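Local coordinates for putative dehydrogenase (PDB 5A9T), which reduces imines to amines stereoselectively, using NADPH as the cofactor, as an imine reductase, at residues 21-26 with 152-157; 50-53 with 57-60. One frame throughout, in Å; residues are numbered along the deposited sequence. Where two conformers were deposited one is given.

Contact 1. Residues 21-26 with 152-157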
loop_
_atom_site.group_PDB
_atom_site.type_symbol
_atom_site.label_atom_id
_atom_site.label_comp_id
_atom_site.label_asym_id
_atom_site.label_seq_id
_atom_site.Cartn_x
_atom_site.Cartn_y
_atom_site.Cartn_z
ATOM N N ALA A 21 -23.641 -7.796 19.326
ATOM C CA ALA A 21 -24.900 -7.790 19.965
ATOM C C ALA A 21 -25.487 -6.377 20.149
ATOM O O ALA A 21 -26.648 -6.166 19.878
ATOM C CB ALA A 21 -24.762 -8.462 21.317
ATOM N N ALA A 22 -24.637 -5.411 20.501
ATOM C CA ALA A 22 -25.055 -4.049 20.609
ATOM C C ALA A 22 -25.569 -3.460 19.327
ATOM O O ALA A 22 -26.609 -2.829 19.298
ATOM C CB ALA A 22 -23.960 -3.187 21.179
ATOM N N ALA A 23 -24.882 -3.791 18.195
ATOM C CA ALA A 23 -25.332 -3.341 16.919
ATOM C C ALA A 23 -26.677 -3.928 16.580
ATOM O O ALA A 23 -27.541 -3.292 15.983
ATOM C CB ALA A 23 -24.262 -3.634 15.890
ATOM N N LEU A 24 -26.905 -5.222 16.841
ATOM C CA LEU A 24 -28.177 -5.823 16.538
ATOM C C LEU A 24 -29.343 -5.284 17.389
ATOM O O LEU A 24 -30.416 -5.058 16.893
ATOM C CB LEU A 24 -28.057 -7.357 16.674
ATOM C CG LEU A 24 -27.106 -8.035 15.700
ATOM C CD1 LEU A 24 -26.820 -9.420 16.166
ATOM C CD2 LEU A 24 -27.784 -8.081 14.330
ATOM N N LEU A 25 -29.011 -4.957 18.592
ATOM C CA LEU A 25 -29.976 -4.290 19.483
ATOM C C LEU A 25 -30.372 -2.919 18.946
ATOM O O LEU A 25 -31.594 -2.630 18.913
ATOM C CB LEU A 25 -29.438 -4.176 20.932
ATOM C CG LEU A 25 -29.335 -5.416 21.745
ATOM C CD1 LEU A 25 -28.467 -5.266 22.998
ATOM C CD2 LEU A 25 -30.738 -5.833 22.139
ATOM N N ASP A 26 -29.413 -2.164 18.458
ATOM C CA ASP A 26 -29.629 -0.820 17.892
ATOM C C ASP A 26 -30.534 -0.894 16.666
ATOM O O ASP A 26 -31.230 0.063 16.322
ATOM C CB ASP A 26 -28.282 -0.148 17.569
ATOM C CG ASP A 26 -27.558 0.336 18.818
ATOM O OD1 ASP A 26 -28.198 0.397 19.876
ATOM O OD2 ASP A 26 -26.398 0.733 18.731
ATOM N N ALA A 152 -26.477 -6.841 7.157
ATOM C CA ALA A 152 -26.090 -5.461 6.779
ATOM C C ALA A 152 -26.182 -4.511 7.903
ATOM O O ALA A 152 -25.511 -3.451 7.894
ATOM C CB ALA A 152 -26.908 -5.049 5.632
ATOM N N GLY A 153 -26.891 -4.790 8.998
ATOM C CA GLY A 153 -26.811 -3.982 10.214
ATOM C C GLY A 153 -25.473 -3.965 10.915
ATOM O O GLY A 153 -25.225 -3.167 11.775
ATOM N N LEU A 154 -24.632 -5.033 10.661
ATOM C CA LEU A 154 -23.369 -5.143 11.270
ATOM C C LEU A 154 -22.287 -4.403 10.421
ATOM O O LEU A 154 -21.264 -3.926 10.965
ATOM C CB LEU A 154 -22.962 -6.598 11.419
ATOM C CG LEU A 154 -23.966 -7.492 12.213
ATOM C CD1 LEU A 154 -23.548 -8.937 12.219
ATOM C CD2 LEU A 154 -24.090 -7.000 13.641
ATOM N N GLY A 155 -22.429 -4.486 9.136
ATOM C CA GLY A 155 -21.440 -3.943 8.179
ATOM C C GLY A 155 -21.839 -4.348 6.796
ATOM O O GLY A 155 -22.690 -5.246 6.584
ATOM N N ASP A 156 -21.291 -3.745 5.755
ATOM C CA ASP A 156 -21.563 -4.065 4.429
ATOM C C ASP A 156 -21.222 -5.528 4.162
ATOM O O ASP A 156 -20.057 -5.881 4.263
ATOM C CB ASP A 156 -20.753 -3.226 3.424
ATOM C CG ASP A 156 -21.182 -3.431 2.002
ATOM O OD1 ASP A 156 -22.351 -3.767 1.751
ATOM O OD2 ASP A 156 -20.345 -3.186 1.059
ATOM N N PRO A 157 -22.182 -6.374 3.770
ATOM C CA PRO A 157 -21.892 -7.776 3.683
ATOM C C PRO A 157 -21.472 -8.144 2.252
ATOM O O PRO A 157 -22.153 -7.794 1.290
ATOM C CB PRO A 157 -23.222 -8.412 4.029
ATOM C CG PRO A 157 -24.236 -7.444 3.578
ATOM C CD PRO A 157 -23.638 -6.097 3.724
#
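L154 pushes one of its two methyl branches, CD2, into the notch between A23 and L24 on the last turn of a helix, a compact example of a single methyl group serving two partners. CD2 lies 3.8 Å from the branch carbon CG of L24 and 4.1 Å from CB of A23. Seen from CD2 these two partners stand almost at right angles, about 84° apart, which places the methyl group between them and not in front of either. The two leucines share a shape, each holding CG beside its backbone N and anti to the carbonyl carbon (chi1 -64° in L24, -57° in L154). With these torsions the two isobutyl groups meet at a slant. L24 answers with its own CD2, 3.9 Å from CD2 of L154. CD1 of L24 is farther off, 4.4 Å from CD2 of L154. CB of A23 points toward the other segment, where it also borders the backbone, 4.3 Å from O of G153. No hydrogen bond spans the pair, and the four touching residues are all buried, so the contact is a purely van der Waals piece of hydrophobic core.

Helix 15-26 follows the glycine-rich turn of the Rossmann-type NADP-binding domain. L24 continues inward onto V8 and V10 of strand 7-11 and V31 of strand 30-34, and A23 also touches V128. L154, in the turn between helix 141-152 and edge strand 156-161, is held through its O by the hydroxyl of S133, just ahead of strand 134-139.

Contact 2. Residues 50-53 with 57-60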
loop_
_atom_site.group_PDB
_atom_site.type_symbol
_atom_site.label_atom_id
_atom_site.label_comp_id
_atom_site.label_asym_id
_atom_site.label_seq_id
_atom_site.Cartn_x
_atom_site.Cartn_y
_atom_site.Cartn_z
ATOM N N ARG A 50 -31.688 -10.292 26.233
ATOM C CA ARG A 50 -31.991 -11.303 27.235
ATOM C C ARG A 50 -30.830 -12.202 27.371
ATOM O O ARG A 50 -30.364 -12.742 26.364
ATOM C CB ARG A 50 -33.218 -12.045 26.898
ATOM C CG ARG A 50 -34.374 -11.046 26.992
ATOM C CD ARG A 50 -35.665 -11.842 26.933
ATOM N NE ARG A 50 -36.853 -11.032 27.096
ATOM C CZ ARG A 50 -38.061 -11.558 26.931
ATOM N NH1 ARG A 50 -38.198 -12.853 26.661
ATOM N NH2 ARG A 50 -39.125 -10.792 27.059
ATOM N N GLN A 51 -30.282 -12.388 28.554
ATOM C CA GLN A 51 -29.226 -13.332 28.798
ATOM C C GLN A 51 -29.782 -14.752 28.886
ATOM O O GLN A 51 -30.807 -15.009 29.521
ATOM C CB GLN A 51 -28.461 -13.029 30.083
ATOM C CG GLN A 51 -27.556 -14.155 30.460
ATOM C CD GLN A 51 -26.511 -13.812 31.460
ATOM O OE1 GLN A 51 -26.801 -13.218 32.466
ATOM N NE2 GLN A 51 -25.291 -14.258 31.204
ATOM N N ALA A 52 -29.196 -15.694 28.168
ATOM C CA ALA A 52 -29.560 -17.104 28.352
ATOM C C ALA A 52 -28.349 -17.708 29.003
ATOM O O ALA A 52 -27.218 -17.721 28.443
ATOM C CB ALA A 52 -29.815 -17.809 27.037
ATOM N N ASP A 53 -28.498 -18.186 30.148
ATOM C CA ASP A 53 -27.380 -18.943 30.787
ATOM C C ASP A 53 -26.971 -20.285 30.092
ATOM O O ASP A 53 -25.764 -20.572 30.059
ATOM C CB ASP A 53 -27.740 -19.262 32.285
ATOM C CG ASP A 53 -27.760 -17.965 33.199
ATOM O OD1 ASP A 53 -26.996 -17.021 32.930
ATOM O OD2 ASP A 53 -28.586 -17.904 34.156
ATOM N N ASP A 57 -30.791 -23.137 25.595
ATOM C CA ASP A 57 -31.791 -22.102 25.543
ATOM C C ASP A 57 -31.385 -20.976 24.596
ATOM O O ASP A 57 -32.208 -20.440 23.852
ATOM C CB ASP A 57 -32.060 -21.547 26.935
ATOM C CG ASP A 57 -32.632 -22.596 27.917
ATOM O OD1 ASP A 57 -33.402 -23.508 27.525
ATOM O OD2 ASP A 57 -32.289 -22.456 29.125
ATOM N N ALA A 58 -30.104 -20.601 24.565
ATOM C CA ALA A 58 -29.680 -19.568 23.651
ATOM C C ALA A 58 -29.883 -19.979 22.190
ATOM O O ALA A 58 -30.407 -19.230 21.405
ATOM C CB ALA A 58 -28.220 -19.268 23.846
ATOM N N VAL A 59 -29.470 -21.188 21.871
ATOM C CA VAL A 59 -29.655 -21.731 20.497
ATOM C C VAL A 59 -31.157 -21.792 20.156
ATOM O O VAL A 59 -31.572 -21.500 18.976
ATOM C CB VAL A 59 -28.985 -23.130 20.419
ATOM C CG1 VAL A 59 -29.374 -23.934 19.195
ATOM C CG2 VAL A 59 -27.458 -22.910 20.394
ATOM N N SER A 60 -31.977 -22.260 21.113
ATOM C CA SER A 60 -33.400 -22.457 20.827
ATOM C C SER A 60 -34.182 -21.148 20.643
ATOM O O SER A 60 -35.334 -21.149 20.172
ATOM C CB SER A 60 -34.038 -23.336 21.940
ATOM O OG SER A 60 -33.428 -24.596 22.047
#
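A52 and A58 meet methyl to methyl, CB to CB at 3.9 Å, where a chain leaving a short strand doubles back as a helix. Van der Waals packing accounts for the whole contact. Beyond the paired methyls, CB of A52 rests on the helix backbone, 3.7 Å from N of A58 and 3.8 Å from its CA, so the methyl sits against the main chain as much as against a side chain. D57 adds a looser border: its CB is 4.4 Å from that of A52. In one of the two conformers of D57 the carboxylate stays farther off, with CG of D57 5.6 Å from CB of A52. Strand 30-34 adds side-chain contacts, T32 to A52 and W34 to A58.

The setting is a strand-turn-helix unit of the Rossmann fold. Strand 50-51 is an edge of the parallel part of the sheet, and helix 55-60 begins the crossover that carries the chain past strands 30-34 and 7-11 to strand 64-67.

Hydrogen bonds lie around the contact, none across it. On the strand side, R50 and A52 bond through their backbones to strand 30-34, A52 doing so with V33. On the helix side, O of A58 accepts from the hydroxyl of T9 in strand 7-11, while in one of its two conformers S60 bonds through OG to O of V56, one turn back.

In the fold
From the N terminus, the chain runs through strand 7-11 into helix 15-26, where contact 1 opens, and passes strand 30-34 and helix 42-46 before reaching the edge strand of contact 2. Contact 2 shuts at once, after three intervening residues. The segments of contact 1 are separated by 125 residues, and it closes only once most of the sheet has been laid down, so the short local loop lies wholly within the long one and the two do not cross. Their centres are 19 Å apart and they do not touch, yet both reach the same sheet: contact 1 joins the first helix to the turn before edge strand 156-161, contact 2 the opposite edge strand to its following helix.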